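PDB 4MAD: beta-galactosidase from Bacillus circulans, which probably hydrolyses terminal non-reducing beta-D-galactose residues from beta-D-galactosides, as a member of glycoside hydrolase family 35. Local coordinates for residues A[353-361]-A[582-590]; A[532-543]-A[571-582]. All coordinates share one frame; numbering follows the deposited sequence.

Contact 1 of 2, residues A[353-361]-A[582-590]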
loop_
_atom_site.group_PDB
_atom_site.type_symbol
_atom_site.label_atom_id
_atom_site.label_comp_id
_atom_site.label_asym_id
_atom_site.label_seq_id
_atom_site.Cartn_x
_atom_site.Cartn_y
_atom_site.Cartn_z
ATOM N N LYS A 353 -19.711 -6.008 -14.388
ATOM C CA LYS A 353 -19.507 -4.582 -14.158
ATOM C C LYS A 353 -20.716 -3.794 -14.672
ATOM O O LYS A 353 -21.194 -4.083 -15.691
ATOM C CB LYS A 353 -18.249 -4.121 -14.849
ATOM C CG LYS A 353 -17.002 -4.457 -14.066
ATOM C CD LYS A 353 -16.102 -5.354 -14.743
ATOM C CE LYS A 353 -15.064 -6.072 -13.789
ATOM N NZ LYS A 353 -15.625 -7.052 -12.738
ATOM N N ARG A 354 -21.172 -2.794 -13.932
ATOM C CA ARG A 354 -22.328 -1.987 -14.306
ATOM C C ARG A 354 -22.041 -0.514 -14.197
ATOM O O ARG A 354 -21.209 -0.127 -13.420
ATOM C CB ARG A 354 -23.510 -2.327 -13.435
ATOM C CG ARG A 354 -23.969 -3.742 -13.596
ATOM C CD ARG A 354 -24.509 -3.955 -14.968
ATOM N NE ARG A 354 -25.076 -5.277 -15.155
ATOM C CZ ARG A 354 -24.463 -6.246 -15.784
ATOM N NH1 ARG A 354 -23.296 -6.036 -16.283
ATOM N NH2 ARG A 354 -25.025 -7.423 -15.891
ATOM N N LEU A 355 -22.690 0.291 -15.006
ATOM C CA LEU A 355 -22.742 1.716 -14.774
ATOM C C LEU A 355 -23.928 1.960 -13.872
ATOM O O LEU A 355 -24.891 1.294 -13.993
ATOM C CB LEU A 355 -23.041 2.523 -16.010
ATOM C CG LEU A 355 -22.311 2.522 -17.297
ATOM C CD1 LEU A 355 -22.833 1.466 -18.118
ATOM C CD2 LEU A 355 -22.501 3.786 -17.950
ATOM N N PHE A 356 -23.839 2.928 -12.997
ATOM C CA PHE A 356 -24.962 3.305 -12.194
ATOM C C PHE A 356 -25.391 4.748 -12.384
ATOM O O PHE A 356 -26.314 5.170 -11.790
ATOM C CB PHE A 356 -24.727 2.998 -10.733
ATOM C CG PHE A 356 -24.760 1.537 -10.392
ATOM C CD1 PHE A 356 -25.945 0.902 -10.112
ATOM C CD2 PHE A 356 -23.624 0.828 -10.253
ATOM C CE1 PHE A 356 -25.956 -0.376 -9.770
ATOM C CE2 PHE A 356 -23.645 -0.466 -9.908
ATOM C CZ PHE A 356 -24.799 -1.071 -9.660
ATOM N N GLY A 357 -24.678 5.486 -13.209
ATOM C CA GLY A 357 -25.085 6.782 -13.618
ATOM C C GLY A 357 -24.772 7.872 -12.624
ATOM O O GLY A 357 -24.040 7.658 -11.714
ATOM N N LYS A 358 -25.356 9.032 -12.820
ATOM C CA LYS A 358 -25.064 10.143 -11.965
ATOM C C LYS A 358 -25.691 10.110 -10.585
ATOM O O LYS A 358 -26.825 9.856 -10.444
ATOM C CB LYS A 358 -25.414 11.440 -12.640
ATOM C CG LYS A 358 -25.725 12.485 -11.684
ATOM C CD LYS A 358 -25.569 13.853 -12.241
ATOM C CE LYS A 358 -25.311 13.903 -13.724
ATOM N NZ LYS A 358 -25.763 15.203 -14.253
ATOM N N VAL A 359 -24.896 10.435 -9.577
ATOM C CA VAL A 359 -25.358 10.705 -8.210
ATOM C C VAL A 359 -25.154 12.167 -7.818
ATOM O O VAL A 359 -24.052 12.658 -7.809
ATOM C CB VAL A 359 -24.617 9.873 -7.176
ATOM C CG1 VAL A 359 -24.975 10.256 -5.802
ATOM C CG2 VAL A 359 -24.801 8.464 -7.394
ATOM N N LYS A 360 -26.241 12.861 -7.514
ATOM C CA LYS A 360 -26.165 14.255 -7.126
ATOM C C LYS A 360 -25.840 14.442 -5.658
ATOM O O LYS A 360 -26.325 13.731 -4.824
ATOM C CB LYS A 360 -27.457 14.983 -7.448
ATOM C CG LYS A 360 -27.925 14.768 -8.830
ATOM C CD LYS A 360 -29.067 15.654 -9.187
ATOM C CE LYS A 360 -30.168 14.876 -9.791
ATOM N NZ LYS A 360 -29.554 13.887 -10.642
ATOM N N PHE A 361 -25.057 15.446 -5.366
ATOM C CA PHE A 361 -24.757 15.673 -3.992
ATOM C C PHE A 361 -25.694 16.772 -3.516
ATOM O O PHE A 361 -25.543 17.871 -3.878
ATOM C CB PHE A 361 -23.300 16.058 -3.799
ATOM C CG PHE A 361 -22.332 14.947 -4.078
ATOM C CD1 PHE A 361 -22.450 13.734 -3.500
ATOM C CD2 PHE A 361 -21.314 15.135 -4.924
ATOM C CE1 PHE A 361 -21.588 12.760 -3.785
ATOM C CE2 PHE A 361 -20.452 14.162 -5.186
ATOM C CZ PHE A 361 -20.585 12.989 -4.627
ATOM N N HIS A 582 -18.215 20.431 -6.964
ATOM C CA HIS A 582 -19.101 20.225 -8.088
ATOM C C HIS A 582 -20.393 19.566 -7.622
ATOM O O HIS A 582 -20.532 19.326 -6.462
ATOM C CB HIS A 582 -18.409 19.443 -9.210
ATOM C CG HIS A 582 -17.181 20.124 -9.701
ATOM N ND1 HIS A 582 -15.924 19.831 -9.234
ATOM C CD2 HIS A 582 -17.030 21.151 -10.548
ATOM C CE1 HIS A 582 -15.054 20.634 -9.796
ATOM N NE2 HIS A 582 -15.701 21.440 -10.602
ATOM N N GLN A 583 -21.348 19.379 -8.515
ATOM C CA GLN A 583 -22.663 18.959 -8.085
ATOM C C GLN A 583 -22.953 17.472 -7.980
ATOM O O GLN A 583 -23.893 17.084 -7.401
ATOM C CB GLN A 583 -23.723 19.625 -8.936
ATOM C CG GLN A 583 -23.729 21.103 -8.948
ATOM C CD GLN A 583 -24.006 21.751 -7.611
ATOM O OE1 GLN A 583 -24.693 21.215 -6.762
ATOM N NE2 GLN A 583 -23.475 22.937 -7.435
ATOM N N SER A 584 -22.100 16.685 -8.592
ATOM C CA SER A 584 -22.334 15.272 -8.784
ATOM C C SER A 584 -21.110 14.477 -9.163
ATOM O O SER A 584 -20.118 14.995 -9.508
ATOM C CB SER A 584 -23.344 15.083 -9.900
ATOM O OG SER A 584 -22.778 15.399 -11.111
ATOM N N VAL A 585 -21.196 13.086 -9.142
ATOM C CA VAL A 585 -20.319 12.173 -9.777
ATOM C C VAL A 585 -21.133 11.115 -10.588
ATOM O O VAL A 585 -22.252 10.929 -10.338
ATOM C CB VAL A 585 -19.413 11.450 -8.763
ATOM C CG1 VAL A 585 -18.494 12.443 -8.069
ATOM C CG2 VAL A 585 -20.252 10.690 -7.747
ATOM N N THR A 586 -20.374 10.426 -11.307
ATOM C CA THR A 586 -21.010 9.431 -12.144
ATOM C C THR A 586 -20.357 8.073 -12.001
ATOM O O THR A 586 -19.197 8.003 -11.860
ATOM C CB THR A 586 -20.916 9.755 -13.613
ATOM O OG1 THR A 586 -21.026 11.133 -13.786
ATOM C CG2 THR A 586 -22.059 9.141 -14.305
ATOM N N PHE A 587 -21.139 7.015 -12.004
ATOM C CA PHE A 587 -20.596 5.713 -11.826
ATOM C C PHE A 587 -20.544 5.083 -13.234
ATOM O O PHE A 587 -21.491 5.110 -13.920
ATOM C CB PHE A 587 -21.457 4.888 -10.883
ATOM C CG PHE A 587 -21.326 5.279 -9.448
ATOM C CD1 PHE A 587 -20.710 4.483 -8.545
ATOM C CD2 PHE A 587 -21.816 6.457 -9.039
ATOM C CE1 PHE A 587 -20.567 4.877 -7.264
ATOM C CE2 PHE A 587 -21.683 6.855 -7.752
ATOM C CZ PHE A 587 -21.068 6.053 -6.872
ATOM N N VAL A 588 -19.413 4.533 -13.614
ATOM C CA VAL A 588 -19.206 3.984 -14.937
ATOM C C VAL A 588 -18.754 2.510 -14.879
ATOM O O VAL A 588 -18.465 2.024 -13.830
ATOM C CB VAL A 588 -18.204 4.827 -15.714
ATOM C CG1 VAL A 588 -18.667 6.191 -15.782
ATOM C CG2 VAL A 588 -16.896 4.800 -15.054
ATOM N N ASP A 589 -18.737 1.818 -16.021
ATOM C CA ASP A 589 -18.466 0.401 -16.057
ATOM C C ASP A 589 -17.079 -0.004 -16.512
ATOM O O ASP A 589 -16.769 -1.132 -16.613
ATOM C CB ASP A 589 -19.543 -0.349 -16.824
ATOM C CG ASP A 589 -19.375 -0.277 -18.272
ATOM O OD1 ASP A 589 -18.657 0.556 -18.757
ATOM O OD2 ASP A 589 -19.988 -1.072 -18.951
ATOM N N THR A 590 -16.247 0.987 -16.733
ATOM C CA THR A 590 -14.872 0.717 -17.016
ATOM C C THR A 590 -13.983 1.773 -16.445
ATOM O O THR A 590 -14.364 2.876 -16.409
ATOM C CB THR A 590 -14.657 0.618 -18.490
ATOM O OG1 THR A 590 -13.398 -0.007 -18.742
ATOM C CG2 THR A 590 -14.667 1.932 -19.059
#
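Lys353 meets Asp589 through the foot of its side chain, CB lying 3.8 Å from Asp589 O, while its amino end turns elsewhere, to Ile351 O and a salt bridge with Asp527. Leu355 crosses Asp589 at a slant, its methyl CD1 3.9 Å from Asp589 CG, an apolar touch on an acid. The strand pairing then begins with an irregularity. The amides of both Phe356 and Gly357 point at Phe587 O, the Phe356 bond being weak, so two residues face one across the ladder: a classic beta bulge. Gly357 has a positive phi (81°), a backbone conformation that favours glycine, and its O receives Phe587 N at 3.0 Å. The Thr586 methyl CG2 lies 3.4 Å from Gly357 C. Lys358 has CG anti to its backbone N (chi1 154°) and CD 3.4 Å from Ser584 OG, a tight approach; a nearly eclipsed chi3 makes the outer chain's placing doubtful. On the other face, Val359 CG2 crosses toward the Phe587 ring, 3.5 Å from CE2, and Val359 N donates to Val585 O at 2.8 Å. Phe361 ends the antiparallel ladder with a nearly straight bond, N to Gln583 O at 2.9 Å (177° at the hydrogen), and its ring packs obliquely on Val585. Strand 514-522 flanks 357-366 and strand 528-531 flanks 584-588. Val359 and Phe587 both rest on Leu520. Phe587 also touches Ile573, and Phe361 and Val585 touch Leu575; these buried contacts with strand 569-577, not adjacent to 584-588, are consistent with a beta-sandwich interior in the galactose-binding-like domain.

Contact 2 of 2, residues A[532-543]-A[571-582]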
loop_
_atom_site.group_PDB
_atom_site.type_symbol
_atom_site.label_atom_id
_atom_site.label_comp_id
_atom_site.label_asym_id
_atom_site.label_seq_id
_atom_site.Cartn_x
_atom_site.Cartn_y
_atom_site.Cartn_z
ATOM N N LEU A 532 -14.054 10.492 -11.314
ATOM C CA LEU A 532 -13.768 11.643 -10.511
ATOM C C LEU A 532 -12.985 12.705 -11.248
ATOM O O LEU A 532 -12.424 13.568 -10.643
ATOM C CB LEU A 532 -13.004 11.237 -9.286
ATOM C CG LEU A 532 -13.842 10.431 -8.312
ATOM C CD1 LEU A 532 -13.167 9.316 -7.671
ATOM C CD2 LEU A 532 -14.599 11.279 -7.372
ATOM N N SER A 533 -13.013 12.583 -12.576
ATOM C CA SER A 533 -12.261 13.441 -13.476
ATOM C C SER A 533 -12.667 14.900 -13.358
ATOM O O SER A 533 -11.884 15.772 -13.637
ATOM C CB SER A 533 -12.377 12.996 -14.942
ATOM O OG SER A 533 -13.677 13.059 -15.403
ATOM N N GLU A 534 -13.921 15.135 -13.019
ATOM C CA GLU A 534 -14.395 16.494 -12.804
ATOM C C GLU A 534 -13.824 17.162 -11.550
ATOM O O GLU A 534 -13.723 18.337 -11.501
ATOM C CB GLU A 534 -15.909 16.635 -12.855
ATOM C CG GLU A 534 -16.362 18.082 -12.911
ATOM C CD GLU A 534 -17.872 18.325 -12.855
ATOM O OE1 GLU A 534 -18.642 17.455 -12.482
ATOM O OE2 GLU A 534 -18.266 19.432 -13.180
ATOM N N TRP A 535 -13.553 16.370 -10.543
ATOM C CA TRP A 535 -13.146 16.813 -9.233
ATOM C C TRP A 535 -11.648 17.070 -9.176
ATOM O O TRP A 535 -10.986 16.946 -10.158
ATOM C CB TRP A 535 -13.624 15.823 -8.178
ATOM C CG TRP A 535 -15.136 15.801 -8.087
ATOM C CD1 TRP A 535 -16.008 15.202 -8.926
ATOM C CD2 TRP A 535 -15.924 16.426 -7.081
ATOM N NE1 TRP A 535 -17.256 15.465 -8.542
ATOM C CE2 TRP A 535 -17.245 16.182 -7.388
ATOM C CE3 TRP A 535 -15.629 17.187 -5.964
ATOM C CZ2 TRP A 535 -18.279 16.649 -6.616
ATOM C CZ3 TRP A 535 -16.660 17.646 -5.198
ATOM C CH2 TRP A 535 -17.965 17.395 -5.535
ATOM N N THR A 536 -11.160 17.483 -8.020
ATOM C CA THR A 536 -9.772 17.871 -7.919
ATOM C C THR A 536 -8.849 17.009 -7.035
ATOM O O THR A 536 -7.925 16.458 -7.512
ATOM C CB THR A 536 -9.632 19.382 -7.604
ATOM O OG1 THR A 536 -10.082 20.131 -8.714
ATOM C CG2 THR A 536 -8.228 19.733 -7.313
ATOM N N LYS A 537 -9.130 16.942 -5.753
ATOM C CA LYS A 537 -8.413 16.054 -4.887
ATOM C C LYS A 537 -9.218 15.678 -3.679
ATOM O O LYS A 537 -9.864 16.499 -3.096
ATOM C CB LYS A 537 -7.106 16.651 -4.475
ATOM C CG LYS A 537 -6.188 15.709 -3.718
ATOM C CD LYS A 537 -4.829 16.269 -3.526
ATOM C CE LYS A 537 -3.782 15.233 -3.250
ATOM N NZ LYS A 537 -4.060 14.425 -2.119
ATOM N N GLY A 538 -9.129 14.422 -3.319
ATOM C CA GLY A 538 -9.859 13.946 -2.175
ATOM C C GLY A 538 -9.922 12.468 -1.977
ATOM O O GLY A 538 -9.059 11.798 -2.373
ATOM N N VAL A 539 -10.936 12.031 -1.269
ATOM C CA VAL A 539 -11.217 10.641 -1.018
ATOM C C VAL A 539 -12.723 10.369 -1.124
ATOM O O VAL A 539 -13.503 11.259 -1.097
ATOM C CB VAL A 539 -10.726 10.210 0.353
ATOM C CG1 VAL A 539 -9.239 10.295 0.429
ATOM C CG2 VAL A 539 -11.361 11.008 1.416
ATOM N N VAL A 540 -13.075 9.106 -1.239
ATOM C CA VAL A 540 -14.456 8.708 -1.305
ATOM C C VAL A 540 -14.786 7.523 -0.394
ATOM O O VAL A 540 -14.022 6.636 -0.275
ATOM C CB VAL A 540 -14.809 8.391 -2.758
ATOM C CG1 VAL A 540 -16.229 8.046 -2.891
ATOM C CG2 VAL A 540 -14.479 9.586 -3.571
ATOM N N PHE A 541 -15.985 7.546 0.179
ATOM C CA PHE A 541 -16.502 6.493 1.039
ATOM C C PHE A 541 -17.768 5.934 0.425
ATOM O O PHE A 541 -18.555 6.659 -0.047
ATOM C CB PHE A 541 -16.764 6.990 2.480
ATOM C CG PHE A 541 -15.552 7.584 3.137
ATOM C CD1 PHE A 541 -14.801 6.850 4.001
ATOM C CD2 PHE A 541 -15.139 8.846 2.820
ATOM C CE1 PHE A 541 -13.679 7.391 4.556
ATOM C CE2 PHE A 541 -14.024 9.364 3.396
ATOM C CZ PHE A 541 -13.303 8.639 4.223
ATOM N N VAL A 542 -17.926 4.633 0.409
ATOM C CA VAL A 542 -19.161 4.035 -0.049
ATOM C C VAL A 542 -19.696 3.155 1.075
ATOM O O VAL A 542 -19.052 2.305 1.506
ATOM C CB VAL A 542 -18.928 3.228 -1.327
ATOM C CG1 VAL A 542 -20.141 2.399 -1.720
ATOM C CG2 VAL A 542 -18.477 4.158 -2.403
ATOM N N ASN A 543 -20.821 3.509 1.623
ATOM C CA ASN A 543 -21.316 2.783 2.752
ATOM C C ASN A 543 -20.260 2.680 3.844
ATOM O O ASN A 543 -20.194 1.715 4.531
ATOM C CB ASN A 543 -21.871 1.418 2.365
ATOM C CG ASN A 543 -23.067 1.528 1.431
ATOM O OD1 ASN A 543 -23.100 0.898 0.443
ATOM N ND2 ASN A 543 -23.971 2.383 1.725
ATOM N N ASN A 571 -27.616 3.623 -1.045
ATOM C CA ASN A 571 -26.234 3.483 -0.683
ATOM C C ASN A 571 -25.714 4.862 -0.390
ATOM O O ASN A 571 -26.038 5.766 -1.077
ATOM C CB ASN A 571 -25.441 2.885 -1.846
ATOM C CG ASN A 571 -25.741 1.403 -2.077
ATOM O OD1 ASN A 571 -25.068 0.545 -1.611
ATOM N ND2 ASN A 571 -26.771 1.141 -2.831
ATOM N N GLU A 572 -24.892 4.991 0.632
ATOM C CA GLU A 572 -24.428 6.273 1.019
ATOM C C GLU A 572 -23.084 6.594 0.364
ATOM O O GLU A 572 -22.151 5.945 0.596
ATOM C CB GLU A 572 -24.308 6.297 2.533
ATOM C CG GLU A 572 -23.614 7.442 3.065
ATOM C CD GLU A 572 -23.310 7.297 4.571
ATOM O OE1 GLU A 572 -22.195 6.897 4.933
ATOM O OE2 GLU A 572 -24.228 7.563 5.350
ATOM N N ILE A 573 -23.055 7.622 -0.457
ATOM C CA ILE A 573 -21.837 8.060 -1.066
ATOM C C ILE A 573 -21.381 9.343 -0.430
ATOM O O ILE A 573 -22.050 10.307 -0.473
ATOM C CB ILE A 573 -22.044 8.376 -2.520
ATOM C CG1 ILE A 573 -22.690 7.199 -3.249
ATOM C CG2 ILE A 573 -20.775 8.688 -3.121
ATOM C CD1 ILE A 573 -22.073 5.930 -3.048
ATOM N N ILE A 574 -20.202 9.303 0.148
ATOM C CA ILE A 574 -19.603 10.485 0.737
ATOM C C ILE A 574 -18.262 10.794 0.141
ATOM O O ILE A 574 -17.429 9.963 0.116
ATOM C CB ILE A 574 -19.414 10.334 2.244
ATOM C CG1 ILE A 574 -20.762 10.236 2.909
ATOM C CG2 ILE A 574 -18.738 11.527 2.799
ATOM C CD1 ILE A 574 -20.711 9.887 4.248
ATOM N N LEU A 575 -18.115 11.996 -0.355
ATOM C CA LEU A 575 -16.930 12.375 -1.053
ATOM C C LEU A 575 -16.348 13.541 -0.342
ATOM O O LEU A 575 -17.047 14.440 -0.122
ATOM C CB LEU A 575 -17.284 12.792 -2.438
ATOM C CG LEU A 575 -16.223 13.295 -3.358
ATOM C CD1 LEU A 575 -16.529 13.008 -4.788
ATOM C CD2 LEU A 575 -16.046 14.723 -3.165
ATOM N N LEU A 576 -15.073 13.505 0.026
ATOM C CA LEU A 576 -14.415 14.660 0.618
ATOM C C LEU A 576 -13.551 15.263 -0.459
ATOM O O LEU A 576 -12.689 14.624 -0.939
ATOM C CB LEU A 576 -13.538 14.263 1.800
ATOM C CG LEU A 576 -12.629 15.313 2.443
ATOM C CD1 LEU A 576 -13.363 16.509 2.916
ATOM C CD2 LEU A 576 -11.764 14.755 3.582
ATOM N N GLU A 577 -13.842 16.473 -0.842
ATOM C CA GLU A 577 -13.064 17.175 -1.816
ATOM C C GLU A 577 -12.379 18.358 -1.172
ATOM O O GLU A 577 -12.963 19.075 -0.467
ATOM C CB GLU A 577 -13.905 17.654 -2.970
ATOM C CG GLU A 577 -13.337 18.804 -3.675
ATOM C CD GLU A 577 -12.184 18.448 -4.622
ATOM O OE1 GLU A 577 -12.236 17.395 -5.259
ATOM O OE2 GLU A 577 -11.240 19.232 -4.707
ATOM N N LEU A 578 -11.092 18.431 -1.416
ATOM C CA LEU A 578 -10.205 19.426 -0.854
ATOM C C LEU A 578 -10.291 20.828 -1.387
ATOM O O LEU A 578 -10.093 21.735 -0.685
ATOM C CB LEU A 578 -8.746 18.953 -0.826
ATOM C CG LEU A 578 -8.454 17.673 -0.088
ATOM C CD1 LEU A 578 -6.989 17.325 -0.073
ATOM C CD2 LEU A 578 -9.060 17.666 1.247
ATOM N N HIS A 579 -10.478 20.973 -2.676
ATOM C CA HIS A 579 -10.357 22.262 -3.287
ATOM C C HIS A 579 -11.520 22.811 -4.098
ATOM O O HIS A 579 -11.939 23.920 -3.890
ATOM C CB HIS A 579 -9.177 22.253 -4.220
ATOM C CG HIS A 579 -7.893 21.955 -3.543
ATOM N ND1 HIS A 579 -7.230 22.888 -2.792
ATOM C CD2 HIS A 579 -7.156 20.828 -3.499
ATOM C CE1 HIS A 579 -6.135 22.343 -2.311
ATOM N NE2 HIS A 579 -6.068 21.098 -2.722
ATOM N N LYS A 580 -11.929 22.039 -5.079
ATOM C CA LYS A 580 -12.875 22.520 -6.051
ATOM C C LYS A 580 -14.088 21.626 -6.091
ATOM O O LYS A 580 -13.963 20.501 -6.289
ATOM C CB LYS A 580 -12.238 22.603 -7.403
ATOM C CG LYS A 580 -11.185 23.634 -7.520
ATOM C CD LYS A 580 -10.553 23.531 -8.860
ATOM C CE LYS A 580 -9.584 24.616 -9.184
ATOM N NZ LYS A 580 -8.913 24.315 -10.447
ATOM N N HIS A 581 -15.255 22.209 -5.894
ATOM C CA HIS A 581 -16.465 21.471 -5.654
ATOM C C HIS A 581 -17.423 21.471 -6.846
ATOM O O HIS A 581 -17.420 22.371 -7.614
ATOM C CB HIS A 581 -17.139 22.042 -4.408
ATOM C CG HIS A 581 -16.224 22.102 -3.232
ATOM N ND1 HIS A 581 -15.855 20.988 -2.532
ATOM C CD2 HIS A 581 -15.550 23.130 -2.687
ATOM C CE1 HIS A 581 -14.988 21.325 -1.608
ATOM N NE2 HIS A 581 -14.802 22.621 -1.669
ATOM N N HIS A 582 -18.215 20.431 -6.964
ATOM C CA HIS A 582 -19.101 20.225 -8.088
ATOM C C HIS A 582 -20.393 19.566 -7.622
ATOM O O HIS A 582 -20.532 19.326 -6.462
ATOM C CB HIS A 582 -18.409 19.443 -9.210
ATOM C CG HIS A 582 -17.181 20.124 -9.701
ATOM N ND1 HIS A 582 -15.924 19.831 -9.234
ATOM C CD2 HIS A 582 -17.030 21.151 -10.548
ATOM C CE1 HIS A 582 -15.054 20.634 -9.796
ATOM N NE2 HIS A 582 -15.701 21.440 -10.602
#
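Glu577 reaches across to the backbone before Gly538 and supplies the main side-chain hydrogen bonding. Its OE1 accepts Thr536 N at 3.0 Å and Lys537 N at 3.2 Å, from opposite faces of the carboxylate plane, and Tyr550 OH also binds it. OE2 accepts His579 N at 2.8 Å and Lys580 N at 2.9 Å, again from opposite faces. The bend at chi2 (77°) sets the buried carboxylate between the start of strand 537-542 and the chain just after strand 571-577, and its oxygens bind amides of both. The backbone bonds form a regular antiparallel ladder between 537-542 and 571-577, with axes at 169°; Leu578 N to Lys537 O, 2.8 Å, starts it and Asn543 N to Glu572 O ends it. These are inner strands of the beta sandwich in the C-terminal galactose-binding-like region, bordered by 545-551 and 514-522. Aromatic contacts gather on Trp535. Leu575 CD2 makes a CH-pi contact over one face of the indole, and His582 CB makes another over the opposite face, 4.1 Å from the six-membered ring's centroid. The His582 ring stands edge-to-face to the indole (planes at 82°), and Glu534 CG lies over a face of the His582 ring. Of the apolar pairs, Leu532 CD2 meets Leu575 CD1 at 3.7 Å, and Val539 CG2 lies 3.9 Å from Leu576 CB.

Both contacts are antiparallel strand pairs of the same C-terminal beta domain, their centres about 12 Å apart, and they share His582, where strand 569-577 gives way to 584-588. Contact 2 is mostly buried, and an acid there gathers backbone amides; contact 1 has one solvent-facing side with Lys358 and Ser584, and its polar bonds across the pair are between backbone atoms, one of them weak at a bulge. Trp535 joins the two: NE1 lies 3.1 Å from Ser584 O, a probable hydrogen bond, and CZ2 packs on Phe361 CE2 at 3.6 Å. Val585 CG1 touches Leu575 CD1, so the apolar sides of the two pairs meet in one interior.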